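Local atomic coordinates of amidase (Bacillus anthracis, PDB entry 5EWQ), a protein that probably hydrolyses carboxylic acid amides to the free acid and ammonia, as a member of the amidase family related to glutamyl-tRNA(Gln) amidotransferase subunit A. Residues 365-370 with 384-389; 392-397 with 407-412. All blocks are in the same frame, centred on the assembly; numbering follows the deposited sequence.

Contact 1 of 2, residues 365-370 with 384-389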
loop_
_atom_site.group_PDB
_atom_site.type_symbol
_atom_site.label_atom_id
_atom_site.label_comp_id
_atom_site.label_asym_id
_atom_site.label_seq_id
_atom_site.Cartn_x
_atom_site.Cartn_y
_atom_site.Cartn_z
ATOM N N TYR A 365 23.398 0.490 2.541
ATOM C CA TYR A 365 24.011 -0.108 3.720
ATOM C C TYR A 365 23.027 -0.969 4.506
ATOM O O TYR A 365 23.351 -2.083 4.917
ATOM C CB TYR A 365 24.586 0.977 4.635
ATOM C CG TYR A 365 25.025 0.461 5.988
ATOM C CD1 TYR A 365 26.277 -0.116 6.160
ATOM C CD2 TYR A 365 24.187 0.548 7.094
ATOM C CE1 TYR A 365 26.681 -0.591 7.394
ATOM C CE2 TYR A 365 24.582 0.074 8.329
ATOM C CZ TYR A 365 25.829 -0.493 8.473
ATOM O OH TYR A 365 26.224 -0.965 9.704
ATOM N N GLU A 366 21.823 -0.445 4.710
ATOM C CA GLU A 366 20.877 -1.043 5.645
ATOM C C GLU A 366 20.162 -2.275 5.091
ATOM O O GLU A 366 19.727 -3.134 5.857
ATOM C CB GLU A 366 19.846 0.002 6.077
ATOM C CG GLU A 366 19.282 -0.223 7.469
ATOM C CD GLU A 366 18.337 0.879 7.899
ATOM O OE1 GLU A 366 18.011 1.745 7.060
ATOM O OE2 GLU A 366 17.921 0.882 9.077
ATOM N N PHE A 367 20.042 -2.360 3.769
ATOM C CA PHE A 367 19.337 -3.477 3.142
ATOM C C PHE A 367 19.999 -4.813 3.457
ATOM O O PHE A 367 19.331 -5.764 3.861
ATOM C CB PHE A 367 19.254 -3.287 1.626
ATOM C CG PHE A 367 18.659 -4.463 0.902
ATOM C CD1 PHE A 367 17.300 -4.719 0.970
ATOM C CD2 PHE A 367 19.458 -5.313 0.158
ATOM C CE1 PHE A 367 16.748 -5.799 0.308
ATOM C CE2 PHE A 367 18.912 -6.396 -0.507
ATOM C CZ PHE A 367 17.555 -6.638 -0.431
ATOM N N LYS A 368 21.313 -4.875 3.269
ATOM C CA LYS A 368 22.074 -6.089 3.538
ATOM C C LYS A 368 21.930 -6.528 4.990
ATOM O O LYS A 368 21.752 -7.710 5.277
ATOM C CB LYS A 368 23.551 -5.877 3.200
ATOM C CG LYS A 368 24.447 -7.049 3.565
ATOM C CD LYS A 368 25.910 -6.735 3.295
ATOM C CE LYS A 368 26.803 -7.907 3.667
ATOM N NZ LYS A 368 28.239 -7.621 3.398
ATOM N N HIS A 369 21.992 -5.564 5.902
ATOM C CA HIS A 369 21.944 -5.856 7.329
ATOM C C HIS A 369 20.543 -6.241 7.798
ATOM O O HIS A 369 20.385 -7.178 8.581
ATOM C CB HIS A 369 22.459 -4.659 8.128
ATOM C CG HIS A 369 23.914 -4.379 7.920
ATOM N ND1 HIS A 369 24.427 -3.969 6.707
ATOM C CD2 HIS A 369 24.969 -4.458 8.766
ATOM C CE1 HIS A 369 25.732 -3.804 6.817
ATOM N NE2 HIS A 369 26.087 -4.094 8.057
ATOM N N ASN A 370 19.531 -5.520 7.326
ATOM C CA ASN A 370 18.151 -5.822 7.693
ATOM C C ASN A 370 17.716 -7.199 7.202
ATOM O O ASN A 370 17.064 -7.948 7.928
ATOM C CB ASN A 370 17.197 -4.759 7.144
ATOM C CG ASN A 370 17.338 -3.427 7.849
ATOM O OD1 ASN A 370 16.992 -2.382 7.297
ATOM N ND2 ASN A 370 17.849 -3.455 9.075
ATOM N N LYS A 384 19.649 -17.764 4.237
ATOM C CA LYS A 384 20.013 -17.095 5.483
ATOM C C LYS A 384 20.923 -15.885 5.281
ATOM O O LYS A 384 21.429 -15.321 6.251
ATOM C CB LYS A 384 20.680 -18.084 6.437
ATOM C CG LYS A 384 19.730 -19.128 6.995
ATOM C CD LYS A 384 20.309 -19.789 8.231
ATOM C CE LYS A 384 19.301 -20.725 8.878
ATOM N NZ LYS A 384 18.046 -20.014 9.257
ATOM N N SER A 385 21.127 -15.484 4.030
ATOM C CA SER A 385 21.943 -14.307 3.738
ATOM C C SER A 385 21.691 -13.762 2.337
ATOM O O SER A 385 21.218 -14.477 1.454
ATOM C CB SER A 385 23.431 -14.627 3.903
ATOM O OG SER A 385 23.870 -15.551 2.923
ATOM N N LEU A 386 22.019 -12.489 2.141
ATOM C CA LEU A 386 21.872 -11.845 0.841
ATOM C C LEU A 386 22.849 -12.441 -0.170
ATOM O O LEU A 386 22.594 -12.431 -1.374
ATOM C CB LEU A 386 22.087 -10.334 0.969
ATOM C CG LEU A 386 21.867 -9.477 -0.280
ATOM C CD1 LEU A 386 20.484 -9.721 -0.859
ATOM C CD2 LEU A 386 22.062 -8.006 0.046
ATOM N N LYS A 387 23.963 -12.967 0.332
ATOM C CA LYS A 387 24.970 -13.597 -0.516
ATOM C C LYS A 387 24.423 -14.844 -1.201
ATOM O O LYS A 387 24.721 -15.104 -2.367
ATOM C CB LYS A 387 26.211 -13.960 0.301
ATOM C CG LYS A 387 27.479 -13.251 -0.140
ATOM C CD LYS A 387 28.702 -13.829 0.554
ATOM C CE LYS A 387 28.556 -13.793 2.067
ATOM N NZ LYS A 387 29.726 -14.416 2.749
ATOM N N GLU A 388 23.623 -15.613 -0.471
ATOM C CA GLU A 388 23.058 -16.849 -1.002
ATOM C C GLU A 388 21.986 -16.567 -2.051
ATOM O O GLU A 388 21.814 -17.338 -2.996
ATOM C CB GLU A 388 22.484 -17.701 0.131
ATOM C CG GLU A 388 23.533 -18.174 1.125
ATOM C CD GLU A 388 22.934 -18.889 2.321
ATOM O OE1 GLU A 388 23.674 -19.140 3.295
ATOM O OE2 GLU A 388 21.725 -19.199 2.287
ATOM N N ILE A 389 21.269 -15.459 -1.879
ATOM C CA ILE A 389 20.265 -15.031 -2.848
ATOM C C ILE A 389 20.906 -14.720 -4.193
ATOM O O ILE A 389 20.439 -15.177 -5.238
ATOM C CB ILE A 389 19.500 -13.788 -2.358
ATOM C CG1 ILE A 389 18.718 -14.114 -1.087
ATOM C CG2 ILE A 389 18.562 -13.274 -3.438
ATOM C CD1 ILE A 389 18.093 -12.909 -0.426
#
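Leu386 reaches from the first turn of helix 386-394 to Phe367 and Lys368 on helix 360-377, a helix-to-helix contact within the amidase family fold, its centre about 24 Å from the centre of the chain. The apolar part rests on one leucine. Its CG stands anti to the backbone N (chi1 -176°), which puts both methyls against Phe367 and CD2 also against Lys368, and the leucine and phenylalanine side chains meet at about a right angle. CD2 approaches the Phe367 ring obliquely and also lies 4.0 Å from Lys368 CA, so it packs on ring and helix backbone together. Trp171 packs edge-to-face with the same phenylalanine, and Ile408 and Ser411 of helix 406-412 touch it too.

No hydrogen bond joins the two segments; several polar groups find partners within their own segment or in neighbouring residues. CA and CB of Lys368 lie by the leucine; its extended chain runs on away from it, and NZ donates to Glu412 O. Asn372 OD1 accepts from Leu386 N at the start of the helix, where Ser385 is the N-cap and its OG takes a weak bond from Glu388 N. One turn along helix 360-377, His369 ND1 donates to Tyr365 O at 2.8 Å, and the two rings lie partly over each other.

Phe367 CE2 faces both leucine methyls, 3.6 Å from Leu386 CD2 and 3.7 Å from Leu386 CD1.

Contact 2 of 2, residues 392-397 with 407-412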
loop_
_atom_site.group_PDB
_atom_site.type_symbol
_atom_site.label_atom_id
_atom_site.label_comp_id
_atom_site.label_asym_id
_atom_site.label_seq_id
_atom_site.Cartn_x
_atom_site.Cartn_y
_atom_site.Cartn_z
ATOM N N PHE A 392 21.874 -17.739 -5.848
ATOM C CA PHE A 392 20.678 -18.471 -6.250
ATOM C C PHE A 392 20.117 -17.943 -7.566
ATOM O O PHE A 392 19.745 -18.718 -8.448
ATOM C CB PHE A 392 19.612 -18.388 -5.153
ATOM C CG PHE A 392 18.339 -19.114 -5.486
ATOM C CD1 PHE A 392 18.204 -20.465 -5.215
ATOM C CD2 PHE A 392 17.272 -18.442 -6.063
ATOM C CE1 PHE A 392 17.035 -21.134 -5.517
ATOM C CE2 PHE A 392 16.101 -19.106 -6.367
ATOM C CZ PHE A 392 15.980 -20.454 -6.094
ATOM N N ASN A 393 20.056 -16.621 -7.689
ATOM C CA ASN A 393 19.520 -15.981 -8.883
ATOM C C ASN A 393 20.372 -16.241 -10.122
ATOM O O ASN A 393 19.852 -16.334 -11.234
ATOM C CB ASN A 393 19.385 -14.473 -8.659
ATOM C CG ASN A 393 18.341 -14.128 -7.615
ATOM O OD1 ASN A 393 17.384 -14.874 -7.406
ATOM N ND2 ASN A 393 18.517 -12.987 -6.956
ATOM N N LYS A 394 21.680 -16.359 -9.919
ATOM C CA LYS A 394 22.620 -16.575 -11.014
ATOM C C LYS A 394 22.393 -17.900 -11.742
ATOM O O LYS A 394 22.697 -18.024 -12.928
ATOM C CB LYS A 394 24.060 -16.522 -10.494
ATOM C CG LYS A 394 24.610 -15.122 -10.271
ATOM C CD LYS A 394 26.006 -15.187 -9.667
ATOM C CE LYS A 394 26.782 -13.896 -9.883
ATOM N NZ LYS A 394 26.160 -12.729 -9.204
ATOM N N ARG A 395 21.854 -18.885 -11.029
ATOM C CA ARG A 395 21.704 -20.231 -11.575
ATOM C C ARG A 395 20.583 -20.326 -12.609
ATOM O O ARG A 395 20.491 -21.309 -13.345
ATOM C CB ARG A 395 21.464 -21.234 -10.444
ATOM C CG ARG A 395 22.613 -21.311 -9.449
ATOM C CD ARG A 395 22.365 -22.365 -8.384
ATOM N NE ARG A 395 23.413 -22.378 -7.368
ATOM C CZ ARG A 395 24.501 -23.139 -7.425
ATOM N NH1 ARG A 395 25.402 -23.086 -6.454
ATOM N NH2 ARG A 395 24.688 -23.956 -8.453
ATOM N N ASP A 396 19.736 -19.305 -12.660
ATOM C CA ASP A 396 18.688 -19.221 -13.674
ATOM C C ASP A 396 18.295 -17.761 -13.876
ATOM O O ASP A 396 17.216 -17.331 -13.465
ATOM C CB ASP A 396 17.474 -20.064 -13.277
ATOM C CG ASP A 396 16.528 -20.307 -14.438
ATOM O OD1 ASP A 396 16.944 -20.100 -15.598
ATOM O OD2 ASP A 396 15.373 -20.715 -14.192
ATOM N N SER A 397 19.186 -17.009 -14.516
ATOM C CA SER A 397 19.059 -15.560 -14.636
ATOM C C SER A 397 17.787 -15.112 -15.353
ATOM O O SER A 397 17.079 -14.230 -14.870
ATOM C CB SER A 397 20.279 -14.990 -15.363
ATOM O OG SER A 397 21.477 -15.310 -14.676
ATOM N N LEU A 407 21.291 -3.839 -7.682
ATOM C CA LEU A 407 21.086 -3.126 -6.423
ATOM C C LEU A 407 21.435 -3.966 -5.195
ATOM O O LEU A 407 22.094 -3.480 -4.276
ATOM C CB LEU A 407 19.641 -2.635 -6.323
ATOM C CG LEU A 407 19.349 -1.334 -7.071
ATOM C CD1 LEU A 407 17.860 -1.034 -7.077
ATOM C CD2 LEU A 407 20.123 -0.189 -6.442
ATOM N N ILE A 408 20.995 -5.220 -5.178
ATOM C CA ILE A 408 21.274 -6.092 -4.042
ATOM C C ILE A 408 22.721 -6.571 -4.077
ATOM O O ILE A 408 23.271 -6.991 -3.058
ATOM C CB ILE A 408 20.326 -7.309 -4.000
ATOM C CG1 ILE A 408 20.608 -8.264 -5.160
ATOM C CG2 ILE A 408 18.877 -6.855 -4.018
ATOM C CD1 ILE A 408 19.742 -9.503 -5.142
ATOM N N GLU A 409 23.336 -6.505 -5.253
ATOM C CA GLU A 409 24.754 -6.815 -5.387
ATOM C C GLU A 409 25.591 -5.678 -4.819
ATOM O O GLU A 409 26.623 -5.907 -4.191
ATOM C CB GLU A 409 25.124 -7.068 -6.850
ATOM C CG GLU A 409 24.762 -8.455 -7.357
ATOM C CD GLU A 409 25.087 -8.638 -8.827
ATOM O OE1 GLU A 409 25.095 -7.631 -9.566
ATOM O OE2 GLU A 409 25.340 -9.789 -9.243
ATOM N N ALA A 410 25.131 -4.449 -5.039
ATOM C CA ALA A 410 25.821 -3.267 -4.538
ATOM C C ALA A 410 25.722 -3.179 -3.019
ATOM O O ALA A 410 26.654 -2.729 -2.352
ATOM C CB ALA A 410 25.253 -2.012 -5.180
ATOM N N SER A 411 24.588 -3.614 -2.479
ATOM C CA SER A 411 24.367 -3.585 -1.038
ATOM C C SER A 411 25.230 -4.621 -0.327
ATOM O O SER A 411 25.659 -4.410 0.809
ATOM C CB SER A 411 22.888 -3.821 -0.720
ATOM O OG SER A 411 22.648 -3.751 0.675
ATOM N N GLU A 412 25.481 -5.737 -1.001
ATOM C CA GLU A 412 26.292 -6.812 -0.440
ATOM C C GLU A 412 27.759 -6.406 -0.319
ATOM O O GLU A 412 28.402 -6.665 0.698
ATOM C CB GLU A 412 26.164 -8.074 -1.298
ATOM C CG GLU A 412 27.143 -9.181 -0.939
ATOM C CD GLU A 412 26.916 -9.742 0.451
ATOM O OE1 GLU A 412 25.762 -9.701 0.931
ATOM O OE2 GLU A 412 27.891 -10.223 1.066
#
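Lys394 and Glu409 provide the one polar link between these segments, a salt bridge in which Lys394 NZ stands 3.1 Å from Glu409 OE2. As a hydrogen bond it is weak. The lysine leaves its backbone at an angle to the facing helix and bends at its last torsion (chi4 63°), which brings the ammonium to the carboxylate. Glu409 comes the other way with its CB pointing toward the first segment and its chain extended beyond CG, and the two side chains cross obliquely. Lys394 is exposed and Glu409 partly exposed, so water probably weakens the attraction between the charges.

Deeper in, Asn393 and Ile408 are both buried. The amide nitrogen Asn393 ND2 comes within 4.1 Å of Ile408 CD1, a loose van der Waals approach that gives the polar group nothing; its hydrogen bond goes instead to Gln405 OE1, just before helix 406-412. One nitrogen thus binds the entry to that helix while lying beside the isoleucine methyl. CG1 of Ile408 lies between its backbone N and carbonyl carbon (chi1 68°), which brings CD1 to the amide.

Where the first segment turns, Asn393 O accepts from Asp396 N at 3.3 Å, and Ser397 OG donates weakly to Lys394 O. Phe392 O is taken by Arg400 NH1, and the same arginine makes a cation-pi contact with the Phe392 ring. On the second segment Ser411 OG is bonded to Glu364 O of helix 360-377.

With the CA atoms of Asn393 and Glu409 still 11.1 Å apart, long side chains span the gap: this is a side-chain-mediated helix-helix contact, with a salt bridge beside a buried amide, in the peripheral helical part of an amidase-family fold.

Overall arrangement
Contact 1 closes before contact 2 opens along the chain, and their centres lie 11 Å apart on the same side of the molecule. Helix 386-394 serves both: its beginning packs on helix 360-377 and its end faces helix 406-412. Helices 360-377 and 406-412 also meet, through the salt bridge Lys368 NZ to Glu412 OE2 at 3.5 Å; from helix 386-394, Leu386 CD2 lies 3.5 Å from Ile408 O. Three helices are therefore mutually packed. All belong to the stretch between strands 345-347 and 447-451 of the large mixed sheet, so the two contacts join three of the helices in this peripheral helical region between the strands.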